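Local coordinates for uncharacterized protein (Legionella pneumophila subsp. pneumophila, PDB 5T2X) that is of unknown function but folds as an elongated, all-helical chain of the DUF5630 family, at residues L52-T55 against I56-C60; W69-H72 against L73-N77; F176-T179 against C180-A184. All coordinates share one frame; numbering follows the deposited sequence.

Contact 1. Residues L52-T55 against I56-C60; sequences LSKT and ITDFC
Ser53 caps the start of helix 54-60 through its side chain: OG accepts the backbone N-H of Ile56 at 3.2 Å with an N-H...O angle of 157°. A chi1 of 172° sets OG opposite the serine's own N, where it faces the N-H of Ile56 in the first turn, the classical N-cap arrangement. This buried end is the tight part of the contact. OG also lies 3.2 Å from Ile56 CG1, so the isoleucine's ethyl branch packs directly against the cap, and the same hydroxyl has a further hydrogen bond to Glu23. Beside it, Thr57 lays its methyl against the carbonyls of the preceding turn, CG2 resting 3.2 Å from Ser53 O and almost as near Lys54 O. The solvent side is looser. There Lys54 runs out extended as far as CE and bends only at its last torsion (chi4 58°), which brings NZ to 3.1 Å from Asp58 OD2. This salt bridge joins residues one helical turn apart and uses the syn lone pair of the carboxylate oxygen. Alongside it, the helical bond from Asp58 N to Lys54 O measures 3.1 Å, and Phe59 N likewise reaches Thr55 O. Away from the salt bridge, Ile56 and Phe59 fit against helix 15-27 at Ile26 and helix 31-40 at Leu38, while Ile56 and Thr57 also touch Thr50 of helix 43-52.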
loop_
_atom_site.group_PDB
_atom_site.type_symbol
_atom_site.label_atom_id
_atom_site.label_comp_id
_atom_site.label_asym_id
_atom_site.label_seq_id
_atom_site.Cartn_x
_atom_site.Cartn_y
_atom_site.Cartn_z
ATOM N N LEU A 52 8.408 13.655 16.145
ATOM C CA LEU A 52 8.464 14.558 17.286
ATOM C C LEU A 52 8.917 15.966 16.925
ATOM O O LEU A 52 8.813 16.863 17.768
ATOM C CB LEU A 52 9.402 13.995 18.360
ATOM C CG LEU A 52 8.962 12.709 19.058
ATOM C CD1 LEU A 52 10.013 12.267 20.065
ATOM C CD2 LEU A 52 7.612 12.905 19.733
ATOM N N SER A 53 9.405 16.185 15.706
ATOM C CA SER A 53 10.005 17.463 15.339
ATOM C C SER A 53 9.566 17.854 13.938
ATOM O O SER A 53 9.812 17.115 12.979
ATOM C CB SER A 53 11.531 17.390 15.414
ATOM O OG SER A 53 12.122 18.566 14.887
ATOM N N LYS A 54 8.928 19.021 13.823
ATOM C CA LYS A 54 8.597 19.555 12.507
ATOM C C LYS A 54 9.854 19.923 11.727
ATOM O O LYS A 54 9.888 19.768 10.500
ATOM C CB LYS A 54 7.680 20.772 12.649
ATOM C CG LYS A 54 7.390 21.491 11.340
ATOM C CD LYS A 54 6.602 22.772 11.569
ATOM C CE LYS A 54 6.445 23.552 10.273
ATOM N NZ LYS A 54 5.765 22.750 9.217
ATOM N N THR A 55 10.891 20.406 12.416
ATOM C CA THR A 55 12.123 20.787 11.734
ATOM C C THR A 55 12.793 19.580 11.086
ATOM O O THR A 55 13.292 19.671 9.959
ATOM C CB THR A 55 13.081 21.463 12.716
ATOM O OG1 THR A 55 12.448 22.613 13.293
ATOM C CG2 THR A 55 14.355 21.898 12.004
ATOM N N ILE A 56 12.800 18.439 11.777
ATOM C CA ILE A 56 13.475 17.257 11.249
ATOM C C ILE A 56 12.718 16.697 10.049
ATOM O O ILE A 56 13.311 16.411 9.003
ATOM C CB ILE A 56 13.643 16.192 12.349
ATOM C CG1 ILE A 56 14.391 16.763 13.556
ATOM C CG2 ILE A 56 14.365 14.968 11.802
ATOM C CD1 ILE A 56 15.659 17.481 13.217
ATOM N N THR A 57 11.398 16.537 10.181
ATOM C CA THR A 57 10.638 15.864 9.130
ATOM C C THR A 57 10.595 16.691 7.850
ATOM O O THR A 57 10.679 16.136 6.749
ATOM C CB THR A 57 9.223 15.537 9.616
ATOM O OG1 THR A 57 8.481 14.928 8.552
ATOM C CG2 THR A 57 8.495 16.788 10.088
ATOM N N ASP A 58 10.477 18.017 7.967
ATOM C CA ASP A 58 10.494 18.856 6.772
ATOM C C ASP A 58 11.838 18.766 6.064
ATOM O O ASP A 58 11.899 18.718 4.830
ATOM C CB ASP A 58 10.173 20.306 7.136
ATOM C CG ASP A 58 8.767 20.475 7.676
ATOM O OD1 ASP A 58 7.932 19.569 7.468
ATOM O OD2 ASP A 58 8.495 21.521 8.303
ATOM N N PHE A 59 12.928 18.735 6.833
ATOM C CA PHE A 59 14.253 18.582 6.243
ATOM C C PHE A 59 14.413 17.213 5.594
ATOM O O PHE A 59 15.030 17.091 4.530
ATOM C CB PHE A 59 15.320 18.806 7.315
ATOM C CG PHE A 59 16.728 18.627 6.825
ATOM C CD1 PHE A 59 17.316 19.576 6.006
ATOM C CD2 PHE A 59 17.471 17.521 7.203
ATOM C CE1 PHE A 59 18.614 19.417 5.558
ATOM C CE2 PHE A 59 18.770 17.357 6.760
ATOM C CZ PHE A 59 19.343 18.307 5.937
ATOM N N CYS A 60 13.851 16.172 6.213
ATOM C CA CYS A 60 13.975 14.813 5.700
ATOM C C CYS A 60 13.040 14.523 4.534
ATOM O O CYS A 60 13.156 13.456 3.921
ATOM C CB CYS A 60 13.721 13.802 6.823
ATOM S SG CYS A 60 15.014 13.756 8.089
#

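Contact 2. Residues W69-H72 against L73-N77; sequences WRTH and LQNFN
His72 O is approached by three groups from the following turn: the N-H of Asn75 at 3.1 Å, that of Phe76 at 3.4 Å, both bonds weak, and the Phe76 ring, whose CD2 comes within 3.3 Å of the oxygen. The ring meets the carbonyl obliquely, brought back toward the preceding turn, CG standing anti to the Phe76 carbonyl carbon (chi1 -74°). The Asn75 N-H is bifurcated, with a second weak bond to Thr71 O. Earlier in the helix the bonding is regular: Leu73 N donates to Trp69 O at 2.8 Å, and Gln74 N to Arg70 O at the same length. The change from sound i to i+4 bonds to weak, shared ones, together with a bond from Phe76 N to Leu73 O, marks the last turn of helix 66-76 as it gives way to the loop at Asn77. Gln74 lays its aliphatic part over the preceding turn, with CG 3.2 Å from Arg70 O, and its chain then extends along the exposed side. Leu73 sets CB against Trp69 O at 3.5 Å, and its side chain touches Val95 of helix 91-111 and Phe83. Arg70 turns away from this turn to a salt bridge with Glu85, and on another side of the helix His72 and Phe76 both lie against Leu43 of helix 43-52.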
loop_
_atom_site.group_PDB
_atom_site.type_symbol
_atom_site.label_atom_id
_atom_site.label_comp_id
_atom_site.label_asym_id
_atom_site.label_seq_id
_atom_site.Cartn_x
_atom_site.Cartn_y
_atom_site.Cartn_z
ATOM N N TRP A 69 16.664 7.939 3.081
ATOM C CA TRP A 69 15.672 6.872 3.099
ATOM C C TRP A 69 16.074 5.711 2.196
ATOM O O TRP A 69 15.800 4.551 2.521
ATOM C CB TRP A 69 14.307 7.424 2.691
ATOM C CG TRP A 69 13.856 8.570 3.549
ATOM C CD1 TRP A 69 13.844 9.893 3.212
ATOM C CD2 TRP A 69 13.363 8.495 4.892
ATOM N NE1 TRP A 69 13.368 10.645 4.260
ATOM C CE2 TRP A 69 13.069 9.810 5.304
ATOM C CE3 TRP A 69 13.142 7.443 5.787
ATOM C CZ2 TRP A 69 12.562 10.100 6.569
ATOM C CZ3 TRP A 69 12.641 7.734 7.042
ATOM C CH2 TRP A 69 12.357 9.051 7.422
ATOM N N ARG A 70 16.718 6.000 1.059
ATOM C CA ARG A 70 17.121 4.931 0.151
ATOM C C ARG A 70 18.145 4.008 0.793
ATOM O O ARG A 70 18.146 2.801 0.522
ATOM C CB ARG A 70 17.680 5.513 -1.147
ATOM C CG ARG A 70 16.631 6.159 -2.024
ATOM C CD ARG A 70 17.130 6.354 -3.444
ATOM N NE ARG A 70 16.092 6.951 -4.276
ATOM C CZ ARG A 70 15.890 8.260 -4.386
ATOM N NH1 ARG A 70 16.663 9.106 -3.720
ATOM N NH2 ARG A 70 14.920 8.722 -5.162
ATOM N N THR A 71 19.021 4.552 1.639
ATOM C CA THR A 71 19.953 3.709 2.379
ATOM C C THR A 71 19.207 2.717 3.261
ATOM O O THR A 71 19.550 1.530 3.305
ATOM C CB THR A 71 20.894 4.576 3.217
ATOM O OG1 THR A 71 21.671 5.413 2.351
ATOM C CG2 THR A 71 21.826 3.707 4.049
ATOM N N HIS A 72 18.168 3.183 3.960
ATOM C CA HIS A 72 17.361 2.278 4.770
ATOM C C HIS A 72 16.545 1.332 3.898
ATOM O O HIS A 72 16.354 0.163 4.252
ATOM C CB HIS A 72 16.448 3.075 5.700
ATOM C CG HIS A 72 17.179 3.800 6.786
ATOM N ND1 HIS A 72 17.793 3.147 7.833
ATOM C CD2 HIS A 72 17.392 5.121 6.991
ATOM C CE1 HIS A 72 18.355 4.034 8.634
ATOM N NE2 HIS A 72 18.126 5.240 8.146
ATOM N N LEU A 73 16.053 1.818 2.755
ATOM C CA LEU A 73 15.316 0.948 1.844
ATOM C C LEU A 73 16.202 -0.175 1.323
ATOM O O LEU A 73 15.765 -1.329 1.229
ATOM C CB LEU A 73 14.748 1.760 0.679
ATOM C CG LEU A 73 13.950 0.965 -0.359
ATOM C CD1 LEU A 73 12.669 0.421 0.255
ATOM C CD2 LEU A 73 13.642 1.818 -1.577
ATOM N N GLN A 74 17.453 0.142 0.983
ATOM C CA GLN A 74 18.372 -0.875 0.490
ATOM C C GLN A 74 18.800 -1.849 1.580
ATOM O O GLN A 74 19.272 -2.945 1.262
ATOM C CB GLN A 74 19.594 -0.207 -0.142
ATOM C CG GLN A 74 19.280 0.509 -1.451
ATOM C CD GLN A 74 20.400 1.419 -1.911
ATOM O OE1 GLN A 74 21.253 1.825 -1.121
ATOM N NE2 GLN A 74 20.403 1.747 -3.199
ATOM N N ASN A 75 18.642 -1.480 2.853
ATOM C CA ASN A 75 18.918 -2.424 3.930
ATOM C C ASN A 75 17.824 -3.478 4.050
ATOM O O ASN A 75 18.082 -4.579 4.551
ATOM C CB ASN A 75 19.087 -1.684 5.257
ATOM C CG ASN A 75 20.433 -0.992 5.370
ATOM O OD1 ASN A 75 20.510 0.199 5.673
ATOM N ND2 ASN A 75 21.503 -1.739 5.127
ATOM N N PHE A 76 16.604 -3.163 3.606
ATOM C CA PHE A 76 15.533 -4.152 3.616
ATOM C C PHE A 76 15.694 -5.191 2.514
ATOM O O PHE A 76 15.089 -6.265 2.601
ATOM C CB PHE A 76 14.169 -3.469 3.471
ATOM C CG PHE A 76 13.713 -2.749 4.706
ATOM C CD1 PHE A 76 13.451 -3.447 5.873
ATOM C CD2 PHE A 76 13.523 -1.377 4.694
ATOM C CE1 PHE A 76 13.024 -2.789 7.011
ATOM C CE2 PHE A 76 13.096 -0.713 5.828
ATOM C CZ PHE A 76 12.846 -1.419 6.987
ATOM N N ASN A 77 16.488 -4.897 1.488
ATOM C CA ASN A 77 16.624 -5.809 0.363
ATOM C C ASN A 77 17.357 -7.078 0.776
ATOM O O ASN A 77 18.338 -7.037 1.525
ATOM C CB ASN A 77 17.361 -5.126 -0.787
ATOM C CG ASN A 77 16.595 -3.946 -1.348
ATOM O OD1 ASN A 77 15.372 -3.869 -1.223
ATOM N ND2 ASN A 77 17.310 -3.019 -1.976
#

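Contact 3. Residues F176-T179 against C180-A184; sequences FYKT and CLNLA
Four successive i to i+4 bonds of 3.0 to 3.2 Å, from the N-H groups of Cys180, Leu181, Asn182 and Leu183 to the carbonyls of Phe176, Tyr177, Lys178 and Thr179, make this a regular piece of alpha-helix. Among the side chains, Cys180 provides a sulfur-aromatic contact with Phe176. SG stands 4.2 Å from the centroid of the Phe176 ring, 39° off its normal, in an oblique approach that is nearest at CE1 (3.5 Å). The phenyl group is placed there by chi1 of -168°, which carries CG anti to the backbone N and sets the ring alongside the Cys180 sulfur. A second aromatic contact lies one residue on. Leu181 puts its CD1 methyl obliquely against the phenol end of Tyr177, 3.4 Å from OH and 3.5 Å from CZ, with CD1 the leading atom of the leucine. The more open side carries Lys178 and Asn182, whose side chains pass at an angle with CE 3.7 Å from OD1. Thr179 directs its hydroxyl back to Leu175 O, a bond that satisfies this buried group within the helix itself. Helix 169-185 packs among several neighbours: Phe176 and Cys180 reach Ala200 and Ala197 of helix 191-207, Thr179 and Phe176 meet helix 153-167, and Tyr177 extends to Ala240 and Thr244 of helix 237-248.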
loop_
_atom_site.group_PDB
_atom_site.type_symbol
_atom_site.label_atom_id
_atom_site.label_comp_id
_atom_site.label_asym_id
_atom_site.label_seq_id
_atom_site.Cartn_x
_atom_site.Cartn_y
_atom_site.Cartn_z
ATOM N N PHE A 176 -8.688 -4.517 -4.743
ATOM C CA PHE A 176 -10.066 -4.046 -4.836
ATOM C C PHE A 176 -10.947 -5.072 -5.534
ATOM O O PHE A 176 -12.097 -5.288 -5.135
ATOM C CB PHE A 176 -10.105 -2.709 -5.576
ATOM C CG PHE A 176 -11.428 -1.996 -5.491
ATOM C CD1 PHE A 176 -12.439 -2.259 -6.403
ATOM C CD2 PHE A 176 -11.654 -1.046 -4.509
ATOM C CE1 PHE A 176 -13.653 -1.595 -6.329
ATOM C CE2 PHE A 176 -12.864 -0.379 -4.431
ATOM C CZ PHE A 176 -13.865 -0.655 -5.341
ATOM N N TYR A 177 -10.422 -5.716 -6.577
ATOM C CA TYR A 177 -11.182 -6.741 -7.284
ATOM C C TYR A 177 -11.481 -7.927 -6.376
ATOM O O TYR A 177 -12.620 -8.404 -6.310
ATOM C CB TYR A 177 -10.414 -7.182 -8.534
ATOM C CG TYR A 177 -10.551 -8.649 -8.880
ATOM C CD1 TYR A 177 -11.689 -9.133 -9.516
ATOM C CD2 TYR A 177 -9.534 -9.549 -8.584
ATOM C CE1 TYR A 177 -11.813 -10.474 -9.836
ATOM C CE2 TYR A 177 -9.650 -10.889 -8.900
ATOM C CZ TYR A 177 -10.789 -11.346 -9.526
ATOM O OH TYR A 177 -10.904 -12.680 -9.841
ATOM N N LYS A 178 -10.466 -8.414 -5.656
ATOM C CA LYS A 178 -10.678 -9.537 -4.750
ATOM C C LYS A 178 -11.575 -9.151 -3.581
ATOM O O LYS A 178 -12.345 -9.985 -3.091
ATOM C CB LYS A 178 -9.335 -10.063 -4.242
ATOM C CG LYS A 178 -9.431 -11.381 -3.492
ATOM C CD LYS A 178 -10.011 -12.473 -4.379
ATOM C CE LYS A 178 -10.151 -13.786 -3.626
ATOM N NZ LYS A 178 -10.701 -14.866 -4.493
ATOM N N THR A 179 -11.493 -7.900 -3.124
ATOM C CA THR A 179 -12.355 -7.457 -2.032
ATOM C C THR A 179 -13.818 -7.448 -2.458
ATOM O O THR A 179 -14.700 -7.824 -1.676
ATOM C CB THR A 179 -11.920 -6.072 -1.551
ATOM O OG1 THR A 179 -10.565 -6.131 -1.086
ATOM C CG2 THR A 179 -12.816 -5.587 -0.420
ATOM N N CYS A 180 -14.094 -7.037 -3.699
ATOM C CA CYS A 180 -15.466 -7.048 -4.193
ATOM C C CYS A 180 -16.000 -8.470 -4.317
ATOM O O CYS A 180 -17.184 -8.717 -4.064
ATOM C CB CYS A 180 -15.548 -6.324 -5.538
ATOM S SG CYS A 180 -15.285 -4.538 -5.452
ATOM N N LEU A 181 -15.144 -9.419 -4.710
ATOM C CA LEU A 181 -15.570 -10.815 -4.766
ATOM C C LEU A 181 -15.936 -11.330 -3.381
ATOM O O LEU A 181 -16.961 -11.998 -3.208
ATOM C CB LEU A 181 -14.472 -11.685 -5.379
ATOM C CG LEU A 181 -14.093 -11.493 -6.849
ATOM C CD1 LEU A 181 -13.122 -12.582 -7.273
ATOM C CD2 LEU A 181 -15.321 -11.492 -7.742
ATOM N N ASN A 182 -15.106 -11.029 -2.381
ATOM C CA ASN A 182 -15.383 -11.485 -1.024
ATOM C C ASN A 182 -16.637 -10.834 -0.454
ATOM O O ASN A 182 -17.348 -11.456 0.343
ATOM C CB ASN A 182 -14.181 -11.207 -0.124
ATOM C CG ASN A 182 -12.965 -12.022 -0.512
ATOM O OD1 ASN A 182 -12.977 -12.736 -1.515
ATOM N ND2 ASN A 182 -11.903 -11.916 0.279
ATOM N N LEU A 183 -16.925 -9.590 -0.845
ATOM C CA LEU A 183 -18.157 -8.951 -0.396
ATOM C C LEU A 183 -19.372 -9.505 -1.131
ATOM O O LEU A 183 -20.464 -9.569 -0.555
ATOM C CB LEU A 183 -18.062 -7.435 -0.578
ATOM C CG LEU A 183 -17.095 -6.702 0.358
ATOM C CD1 LEU A 183 -17.026 -5.222 0.019
ATOM C CD2 LEU A 183 -17.504 -6.895 1.810
ATOM N N ALA A 184 -19.201 -9.914 -2.391
ATOM C CA ALA A 184 -20.307 -10.509 -3.134
ATOM C C ALA A 184 -20.717 -11.855 -2.552
ATOM O O ALA A 184 -21.892 -12.230 -2.631
ATOM C CB ALA A 184 -19.928 -10.665 -4.606
#

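From the N terminus the three contacts follow in series, none nesting within or crossing another, and each closes only a local turn. Contact 1 covers helix 54-60 and the residues leading into it, among the first helices of the chain. Contact 2 closes the end of the next helix, 66-76, and the two are joined directly where Trp69 NE1 probably donates to Cys60 O at 2.8 Å. Contact 2 also ties this N-terminal group to helix 91-111. Contact 3, which joins helix 169-185 to helices 153-167, 191-207 and 237-248, lies across the chain's centre from both, its centre about 39 Å from that of contact 1 and about 33 Å from that of contact 2.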